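Side-chain contacts in putative hydrolase (Agrobacterium vitis, PDB 3LLC), which probably acts as an acyl-protein thioesterase and acyl-glucuronide esterase of the alpha/beta hydrolase family: residues D59-A62 and A63-G66; L158-R161 and E162-E165; A225-L228 and V229-P233. All blocks are in the same frame, centred on the assembly; numbering follows the deposited sequence. Where two conformers were deposited one is given.

Overall arrangement
Each of the three interactions lies within one helix or at its end, joining side chains a turn apart. Interactions 1 and 3 belong to the alpha/beta hydrolase core, each ending the helix of a different beta-alpha-beta unit on the main sheet. In interaction 1 A62 faces strand 68-72 while L61 and L65 pack on helix 252-266; in interaction 3 A225, L228 and L232 face the strands. In both, polar groups bind carbonyls of the last turn. Interaction 2 is a surface contact at the start of helix 160-169; the centres of interactions 1 and 2 are about 46 Å apart, on opposite sides of the chain's centre. There charge dominates: arginines and carboxylates replace the leucine pairs, and a glutamate receives a backbone N-H.

Interaction 1 of 3, residues D59-A62 and A63-G66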
loop_
_atom_site.group_PDB
_atom_site.type_symbol
_atom_site.label_atom_id
_atom_site.label_comp_id
_atom_site.label_asym_id
_atom_site.label_seq_id
_atom_site.Cartn_x
_atom_site.Cartn_y
_atom_site.Cartn_z
ATOM N N ASP A 59 1.744 9.756 -10.341
ATOM C CA ASP A 59 0.925 10.145 -11.496
ATOM C C ASP A 59 1.650 11.058 -12.506
ATOM O O ASP A 59 1.536 10.846 -13.730
ATOM C CB ASP A 59 -0.362 10.813 -11.041
ATOM C CG ASP A 59 -1.210 11.308 -12.221
ATOM O OD1 ASP A 59 -1.896 10.479 -12.858
ATOM O OD2 ASP A 59 -1.173 12.517 -12.523
ATOM N N ASP A 60 2.380 12.073 -12.006
ATOM C CA ASP A 60 3.114 13.006 -12.853
ATOM C C ASP A 60 4.221 12.291 -13.655
ATOM O O ASP A 60 4.365 12.522 -14.866
ATOM C CB ASP A 60 3.732 14.135 -12.022
ATOM C CG ASP A 60 4.466 15.139 -12.866
ATOM O OD1 ASP A 60 3.799 15.983 -13.486
ATOM O OD2 ASP A 60 5.708 15.066 -12.932
ATOM N N LEU A 61 4.969 11.418 -12.986
ATOM C CA LEU A 61 6.005 10.619 -13.660
ATOM C C LEU A 61 5.383 9.751 -14.782
ATOM O O LEU A 61 5.845 9.760 -15.934
ATOM C CB LEU A 61 6.727 9.735 -12.681
ATOM C CG LEU A 61 7.779 8.842 -13.375
ATOM C CD1 LEU A 61 9.001 9.670 -13.920
ATOM C CD2 LEU A 61 8.184 7.755 -12.454
ATOM N N ALA A 62 4.318 9.030 -14.436
ATOM C CA ALA A 62 3.573 8.229 -15.416
ATOM C C ALA A 62 3.132 9.035 -16.635
ATOM O O ALA A 62 3.382 8.625 -17.786
ATOM C CB ALA A 62 2.375 7.513 -14.737
ATOM N N ALA A 63 2.498 10.191 -16.407
ATOM C CA ALA A 63 2.129 11.101 -17.480
ATOM C C ALA A 63 3.290 11.485 -18.390
ATOM O O ALA A 63 3.134 11.537 -19.616
ATOM C CB ALA A 63 1.487 12.368 -16.915
ATOM N N SER A 64 4.451 11.761 -17.805
ATOM C CA SER A 64 5.608 12.208 -18.580
ATOM C C SER A 64 6.185 11.090 -19.462
ATOM O O SER A 64 6.773 11.380 -20.481
ATOM C CB SER A 64 6.715 12.750 -17.668
ATOM O OG SER A 64 7.390 11.694 -17.004
ATOM N N LEU A 65 6.024 9.829 -19.059
ATOM C CA LEU A 65 6.553 8.685 -19.813
ATOM C C LEU A 65 5.486 8.019 -20.732
ATOM O O LEU A 65 5.791 7.071 -21.464
ATOM C CB LEU A 65 7.168 7.661 -18.844
ATOM C CG LEU A 65 8.380 8.153 -18.032
ATOM C CD1 LEU A 65 8.852 7.069 -17.071
ATOM C CD2 LEU A 65 9.508 8.611 -18.965
ATOM N N GLY A 66 4.252 8.525 -20.699
ATOM C CA GLY A 66 3.150 7.980 -21.505
ATOM C C GLY A 66 2.637 6.634 -20.990
ATOM O O GLY A 66 2.106 5.832 -21.745
#
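The flat carbonyl of L61 takes two donors at its oxygen: L65 N comes to L61 O nearly in line with the C=O bond, at 3.1 Å, while S64 OG reaches L61 O at an angle, 16° out of the carbonyl plane, at 2.7 Å. The carboxylates turn elsewhere, D59 to a salt bridge with R30 and D60 to one with R259. These are the last two turns of helix 53-65, in the beta-alpha-beta crossover from strand 39-43 to strand 68-72, and a Schellman motif closes them. There G66 leaves helical geometry with a positive phi of 73°, which glycine tolerates easily. Serine suits the turn before it because its short hydroxyl, held between the backbone N and the carbonyl carbon (chi1 75°), folds back onto the preceding turn. A63 N continues the regular helical ladder, bonding to D59 O at 2.9 Å. On the buried side A62 is small enough to let the helix lie close against A69 of strand 68-72. L61 and L65 instead supply apolar bulk against helix 252-266, where they touch I262 and I266 respectively, and they meet each other through L61 CD1 and L65 CD1 at 4.1 Å.

Interaction 2 of 3, residues L158-R161 and E162-E165; sequences LGDR and ERAE
R161 lies between two glutamates of its own helix and meets each in a different way. The carboxylate of E162 is stacked over one face of the guanidinium, the two planes 29° apart, with E162 CD offset toward the rim. R161 NH2 and E162 OE2 are 3.5 Å apart, so this salt bridge rests on charge and no N-H points at the oxygen. E165 instead comes to the edge: R161 NH1 donates to E165 OE2 at 2.9 Å, close to the guanidinium plane, on the syn side of the carboxylate but tilted 32° from its plane. The arginine's bend at chi3 (80°) swings the guanidinium towards the glutamates that follow it. R161 NH2 also pairs with E174, whose carboxylate lies near that of E162, so the arginine would be expected to ease the repulsion between them.

The closer packing is on this side. L158 CD2 rests on E162 CB at 3.6 Å and also meets CG, and L158, E162 and E165 all touch F172 of strand 171-174. Bent at chi2, E162 brings OE1 within 3.3 Å of G159 N, which approaches from above the carboxylate plane.

The other side is looser and more exposed. R163 lays its guanidinium over G159 O, while R163 NH2 makes a weak bond, part of a salt bridge, to D160 OD1 at 3.1 Å, the carboxylate of D160 and the guanidinium of R163 almost perpendicular. R163 has two conformers and touches a crystal neighbour, so this pairing is doubtful.

G159 is the N-cap, its N-H accepted by E162 three residues on; a capping box's reciprocal side-chain bond is absent because glycine has no side chain. The helix starts in the excursion between strands 136-143 and 209-214, where alpha/beta hydrolases commonly carry their lid.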
loop_
_atom_site.group_PDB
_atom_site.type_symbol
_atom_site.label_atom_id
_atom_site.label_comp_id
_atom_site.label_asym_id
_atom_site.label_seq_id
_atom_site.Cartn_x
_atom_site.Cartn_y
_atom_site.Cartn_z
ATOM N N LEU A 158 1.994 -3.165 23.277
ATOM C CA LEU A 158 0.746 -2.966 24.004
ATOM C C LEU A 158 0.897 -3.241 25.488
ATOM O O LEU A 158 1.559 -4.203 25.896
ATOM C CB LEU A 158 -0.371 -3.871 23.474
ATOM C CG LEU A 158 -0.899 -3.662 22.057
ATOM C CD1 LEU A 158 -1.981 -4.709 21.763
ATOM C CD2 LEU A 158 -1.439 -2.276 21.879
ATOM N N GLY A 159 0.260 -2.396 26.297
ATOM C CA GLY A 159 0.238 -2.567 27.753
ATOM C C GLY A 159 -1.166 -2.895 28.209
ATOM O O GLY A 159 -2.054 -3.168 27.393
ATOM N N ASP A 160 -1.388 -2.866 29.518
ATOM C CA ASP A 160 -2.708 -3.165 30.039
ATOM C C ASP A 160 -3.733 -2.056 29.737
ATOM O O ASP A 160 -4.892 -2.370 29.541
ATOM C CB ASP A 160 -2.637 -3.499 31.532
ATOM C CG ASP A 160 -1.747 -4.700 31.803
ATOM O OD1 ASP A 160 -0.524 -4.585 31.554
ATOM O OD2 ASP A 160 -2.263 -5.750 32.246
ATOM N N ARG A 161 -3.320 -0.787 29.671
ATOM C CA ARG A 161 -4.222 0.289 29.199
ATOM C C ARG A 161 -4.850 -0.142 27.836
ATOM O O ARG A 161 -6.065 -0.317 27.705
ATOM C CB ARG A 161 -3.485 1.660 29.034
ATOM C CG ARG A 161 -4.366 2.804 28.378
ATOM C CD ARG A 161 -3.684 4.193 28.165
ATOM N NE ARG A 161 -2.818 4.305 26.977
ATOM C CZ ARG A 161 -3.229 4.394 25.700
ATOM N NH1 ARG A 161 -4.521 4.365 25.375
ATOM N NH2 ARG A 161 -2.330 4.493 24.725
ATOM N N GLU A 162 -3.991 -0.351 26.849
ATOM C CA GLU A 162 -4.462 -0.648 25.491
ATOM C C GLU A 162 -5.302 -1.940 25.432
ATOM O O GLU A 162 -6.337 -1.977 24.757
ATOM C CB GLU A 162 -3.297 -0.730 24.520
ATOM C CG GLU A 162 -2.577 0.588 24.207
ATOM C CD GLU A 162 -1.376 0.864 25.124
ATOM O OE1 GLU A 162 -1.387 0.407 26.290
ATOM O OE2 GLU A 162 -0.427 1.540 24.652
ATOM N N ARG A 163 -4.879 -2.983 26.150
ATOM C CA ARG A 163 -5.531 -4.296 26.060
ATOM C C ARG A 163 -6.962 -4.270 26.599
ATOM O O ARG A 163 -7.845 -4.950 26.046
ATOM C CB ARG A 163 -4.701 -5.402 26.753
ATOM C CG ARG A 163 -3.599 -6.008 25.861
ATOM C CD ARG A 163 -2.837 -7.170 26.549
ATOM N NE ARG A 163 -2.069 -6.730 27.714
ATOM C CZ ARG A 163 -0.768 -6.455 27.693
ATOM N NH1 ARG A 163 -0.079 -6.572 26.570
ATOM N NH2 ARG A 163 -0.155 -6.056 28.797
ATOM N N ALA A 164 -7.192 -3.491 27.653
ATOM C CA ALA A 164 -8.526 -3.361 28.224
ATOM C C ALA A 164 -9.415 -2.477 27.354
ATOM O O ALA A 164 -10.606 -2.768 27.216
ATOM C CB ALA A 164 -8.479 -2.826 29.668
ATOM N N GLU A 165 -8.844 -1.410 26.782
ATOM C CA GLU A 165 -9.573 -0.550 25.836
ATOM C C GLU A 165 -10.087 -1.398 24.673
ATOM O O GLU A 165 -11.259 -1.298 24.307
ATOM C CB GLU A 165 -8.691 0.603 25.306
ATOM C CG GLU A 165 -8.568 1.792 26.251
ATOM C CD GLU A 165 -7.679 2.918 25.718
ATOM O OE1 GLU A 165 -7.571 3.158 24.486
ATOM O OE2 GLU A 165 -7.072 3.593 26.568
#

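Interaction 3 of 3, residues A225-L228 and V229-P233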
loop_
_atom_site.group_PDB
_atom_site.type_symbol
_atom_site.label_atom_id
_atom_site.label_comp_id
_atom_site.label_asym_id
_atom_site.label_seq_id
_atom_site.Cartn_x
_atom_site.Cartn_y
_atom_site.Cartn_z
ATOM N N ALA A 225 12.617 -3.367 7.336
ATOM C CA ALA A 225 12.914 -3.515 5.898
ATOM C C ALA A 225 13.942 -4.634 5.668
ATOM O O ALA A 225 13.815 -5.406 4.721
ATOM C CB ALA A 225 13.403 -2.172 5.258
ATOM N N LEU A 226 14.949 -4.729 6.544
ATOM C CA LEU A 226 15.932 -5.825 6.512
ATOM C C LEU A 226 15.237 -7.169 6.766
ATOM O O LEU A 226 15.562 -8.161 6.113
ATOM C CB LEU A 226 17.073 -5.581 7.517
ATOM C CG LEU A 226 18.072 -4.477 7.098
ATOM C CD1 LEU A 226 18.969 -4.072 8.313
ATOM C CD2 LEU A 226 18.947 -4.904 5.894
ATOM N N LYS A 227 14.275 -7.200 7.698
ATOM C CA LYS A 227 13.463 -8.414 7.932
ATOM C C LYS A 227 12.666 -8.816 6.657
ATOM O O LYS A 227 12.664 -9.998 6.250
ATOM C CB LYS A 227 12.485 -8.203 9.102
ATOM C CG LYS A 227 11.668 -9.455 9.460
ATOM C CD LYS A 227 10.694 -9.198 10.668
ATOM C CE LYS A 227 9.894 -10.439 11.047
ATOM N NZ LYS A 227 9.160 -10.248 12.328
ATOM N N LEU A 228 12.036 -7.849 6.006
ATOM C CA LEU A 228 11.316 -8.134 4.741
ATOM C C LEU A 228 12.247 -8.728 3.658
ATOM O O LEU A 228 11.877 -9.696 2.979
ATOM C CB LEU A 228 10.606 -6.879 4.217
ATOM C CG LEU A 228 9.914 -6.979 2.845
ATOM C CD1 LEU A 228 8.882 -8.147 2.838
ATOM C CD2 LEU A 228 9.269 -5.615 2.408
ATOM N N VAL A 229 13.467 -8.196 3.528
ATOM C CA VAL A 229 14.413 -8.730 2.550
ATOM C C VAL A 229 14.731 -10.223 2.842
ATOM O O VAL A 229 14.839 -11.022 1.916
ATOM C CB VAL A 229 15.721 -7.877 2.452
ATOM C CG1 VAL A 229 16.875 -8.627 1.645
ATOM C CG2 VAL A 229 15.405 -6.471 1.867
ATOM N N GLU A 230 14.824 -10.602 4.120
ATOM C CA GLU A 230 15.047 -12.011 4.514
ATOM C C GLU A 230 13.879 -12.933 4.120
ATOM O O GLU A 230 14.057 -14.130 4.086
ATOM C CB GLU A 230 15.289 -12.139 6.033
ATOM C CG GLU A 230 16.556 -11.382 6.475
ATOM C CD GLU A 230 16.760 -11.233 7.995
ATOM O OE1 GLU A 230 15.878 -11.624 8.799
ATOM O OE2 GLU A 230 17.834 -10.685 8.372
ATOM N N HIS A 231 12.706 -12.374 3.838
ATOM C CA HIS A 231 11.515 -13.148 3.442
ATOM C C HIS A 231 11.197 -13.047 1.922
ATOM O O HIS A 231 10.168 -13.543 1.463
ATOM C CB HIS A 231 10.320 -12.753 4.305
ATOM C CG HIS A 231 10.438 -13.235 5.717
ATOM N ND1 HIS A 231 11.101 -12.509 6.693
ATOM C CD2 HIS A 231 10.098 -14.416 6.292
ATOM C CE1 HIS A 231 11.118 -13.214 7.819
ATOM N NE2 HIS A 231 10.550 -14.387 7.593
ATOM N N LEU A 232 12.069 -12.380 1.167
ATOM C CA LEU A 232 11.868 -12.193 -0.287
ATOM C C LEU A 232 12.821 -13.079 -1.073
ATOM O O LEU A 232 13.693 -13.728 -0.501
ATOM C CB LEU A 232 12.007 -10.710 -0.679
ATOM C CG LEU A 232 10.878 -9.757 -0.301
ATOM C CD1 LEU A 232 11.298 -8.297 -0.528
ATOM C CD2 LEU A 232 9.589 -10.107 -1.075
ATOM N N PRO A 233 12.590 -13.210 -2.390
ATOM C CA PRO A 233 13.422 -14.128 -3.153
ATOM C C PRO A 233 14.914 -13.759 -3.118
ATOM O O PRO A 233 15.276 -12.597 -2.845
ATOM C CB PRO A 233 12.864 -13.988 -4.581
ATOM C CG PRO A 233 11.430 -13.654 -4.387
ATOM C CD PRO A 233 11.457 -12.699 -3.196
#
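Among the polar contacts, the one made by a side chain joins H231 to K227. H231 ND1 donates to K227 O at 3.0 Å, and the bond is nearly straight at 168°. The oxygen sits at the edge of the imidazole, in the ring plane, although the ring nitrogen lies above the plane of the carbonyl. Histidine suits this place because a nitrogen two bonds beyond CB can fold back on the last turn: its CG stands anti to the carbonyl carbon (chi1 -71°), beside the backbone N. ND1 must carry a proton to make this bond.

The backbone bonds record how the helix finishes. V229 N binds A225 O at 3.1 Å, and E230 N keeps the same spacing by binding L226 O. At H231 the pattern tightens: its N goes to L228 O at 2.9 Å, with only a weak, long bond to K227 O. The ring adds a nearly straight bond to a carbonyl to which H231 N bonds only weakly.

As for charge, K227, fully extended, carries NZ across to a salt bridge with D152 of helix 149-154, and its aliphatic stem passes the imidazole, K227 CG lying 4.1 Å from H231 CE1.

Apolar packing takes the inner side. L228 CG and L232 CD1 approach to 3.9 Å, and both leucines rest on I211 of strand 209-214, a buried place that favours branched hydrocarbon chains. A225 extends this surface onto L239 of strand 237-242, its small side chain allowing close approach, while V229, branched at CB, reaches both I211 and L239.

Together these contacts finish helix 222-230 and turn the chain toward strand 237-242, completing the right-handed beta-alpha-beta crossover that places the edge strand of the alpha/beta hydrolase sheet.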